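Local coordinates for peptidoglycan-N-acetylglucosamine deacetylase BC_1974 (Bacillus cereus, PDB 5N1P), which removes acetyl groups from N-acetylglucosamine residues of peptidoglycan by metal-dependent hydrolysis, releasing acetate, at residues V170-V173 / P174-K178. Numbering follows the deposited sequence.
Sequences VAAV and PAILK
A proline-kinked turn in the middle of helix 167-182 joins Val173 to Pro174 and Leu177, and it illustrates how a helix accommodates a proline within its run. Pro174 has no N-H to offer the turn before it, and its ring stands where the bond to O of Val170 would run, with CD of Pro174 3.7 Å from that oxygen. CD of Pro174 also lies 3.4 Å from O of Ala171, the carbonyl whose bond to N of Ala175 is lost. A water bridges this pair in place of the direct bond, donating to O of Ala171 at 2.7 Å and accepting from N of Ala175 at 3.0 Å. One residue on, the regular pattern resumes. N of Ile176 binds O of Ala172 at 3.1 Å, and N of Leu177 binds O of Val173 at 2.8 Å with an N-H...O angle of 167°.

The helix belongs to the NodB homology domain of the CE4 deacetylases and follows strand 157-163, which carries His163, the inferred proton donor. Its apolar residues face helix 16-25, strand 2-9 and helix 138-152. Val173 and Leu177, one turn apart, meet through CG1 of the valine and CD1 of the leucine at 3.7 Å, the two side chains running at a slant to each other. CG1 of Val173 stands anti to the backbone N (chi1 170°), which sets it beside the carbonyl carbon and against CD1 of Leu177. Val173 also rests on Leu19 of helix 16-25 and on Phe8, and Leu177 on Leu6. Ala172 turns to helix 138-152, where it meets Ile145, while its CB approaches the CD1 end of the extended Ile176 side chain at 4.1 Å; Ile176 in turn reaches Leu6 of the central strand 2-9.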
loop_
_atom_site.group_PDB
_atom_site.type_symbol
_atom_site.label_atom_id
_atom_site.label_comp_id
_atom_site.label_asym_id
_atom_site.label_seq_id
_atom_site.Cartn_x
_atom_site.Cartn_y
_atom_site.Cartn_z
ATOM N N VAL A 170 -0.967 -10.603 -7.284
ATOM C CA VAL A 170 -2.240 -11.091 -6.774
ATOM C C VAL A 170 -2.210 -12.622 -6.607
ATOM O O VAL A 170 -2.714 -13.169 -5.611
ATOM C CB VAL A 170 -3.385 -10.627 -7.704
ATOM C CG1 VAL A 170 -4.713 -11.263 -7.290
ATOM C CG2 VAL A 170 -3.463 -9.108 -7.678
ATOM N N ALA A 171 -1.564 -13.317 -7.539
ATOM C CA ALA A 171 -1.469 -14.771 -7.473
ATOM C C ALA A 171 -0.598 -15.266 -6.311
ATOM O O ALA A 171 -0.725 -16.402 -5.864
ATOM C CB ALA A 171 -0.932 -15.311 -8.785
ATOM N N ALA A 172 0.283 -14.399 -5.827
ATOM C CA ALA A 172 1.193 -14.782 -4.761
ATOM C C ALA A 172 0.519 -14.713 -3.396
ATOM O O ALA A 172 1.003 -15.293 -2.428
ATOM C CB ALA A 172 2.442 -13.877 -4.780
ATOM N N VAL A 173 -0.602 -14.009 -3.316
ATOM C CA VAL A 173 -1.174 -13.706 -2.014
ATOM C C VAL A 173 -1.638 -14.953 -1.219
ATOM O O VAL A 173 -1.354 -15.032 -0.025
ATOM C CB VAL A 173 -2.306 -12.671 -2.173
ATOM C CG1 VAL A 173 -3.080 -12.506 -0.880
ATOM C CG2 VAL A 173 -1.683 -11.345 -2.552
ATOM N N PRO A 174 -2.292 -15.947 -1.864
ATOM C CA PRO A 174 -2.642 -17.122 -1.051
ATOM C C PRO A 174 -1.440 -17.783 -0.356
ATOM O O PRO A 174 -1.543 -18.110 0.827
ATOM C CB PRO A 174 -3.268 -18.082 -2.073
ATOM C CG PRO A 174 -3.857 -17.181 -3.087
ATOM C CD PRO A 174 -2.879 -16.032 -3.214
ATOM N N ALA A 175 -0.321 -17.948 -1.058
ATOM C CA ALA A 175 0.862 -18.574 -0.458
ATOM C C ALA A 175 1.506 -17.689 0.610
ATOM O O ALA A 175 2.102 -18.189 1.566
ATOM C CB ALA A 175 1.877 -18.920 -1.529
ATOM N N ILE A 176 1.406 -16.374 0.429
ATOM C CA ILE A 176 1.924 -15.446 1.419
ATOM C C ILE A 176 1.092 -15.526 2.691
ATOM O O ILE A 176 1.632 -15.556 3.798
ATOM C CB ILE A 176 1.923 -13.996 0.892
ATOM C CG1 ILE A 176 3.000 -13.815 -0.177
ATOM C CG2 ILE A 176 2.147 -13.007 2.032
ATOM C CD1 ILE A 176 2.866 -12.510 -0.938
ATOM N N LEU A 177 -0.229 -15.550 2.528
ATOM C CA LEU A 177 -1.133 -15.629 3.670
ATOM C C LEU A 177 -0.876 -16.910 4.465
ATOM O O LEU A 177 -0.692 -16.866 5.681
ATOM C CB LEU A 177 -2.590 -15.560 3.209
ATOM C CG LEU A 177 -3.022 -14.208 2.627
ATOM C CD1 LEU A 177 -4.423 -14.267 2.036
ATOM C CD2 LEU A 177 -2.956 -13.131 3.686
ATOM N N LYS A 178 -0.841 -18.041 3.765
ATOM C CA LYS A 178 -0.565 -19.331 4.395
ATOM C C LYS A 178 0.784 -19.343 5.107
ATOM O O LYS A 178 0.889 -19.750 6.265
ATOM C CB LYS A 178 -0.610 -20.443 3.348
ATOM C CG LYS A 178 -0.398 -21.837 3.917
ATOM C CD LYS A 178 -0.442 -22.885 2.823
ATOM C CE LYS A 178 -0.446 -24.291 3.413
ATOM N NZ LYS A 178 -0.424 -25.328 2.349
HETATM O O HOH W 1 0.103 -18.239 -4.029
#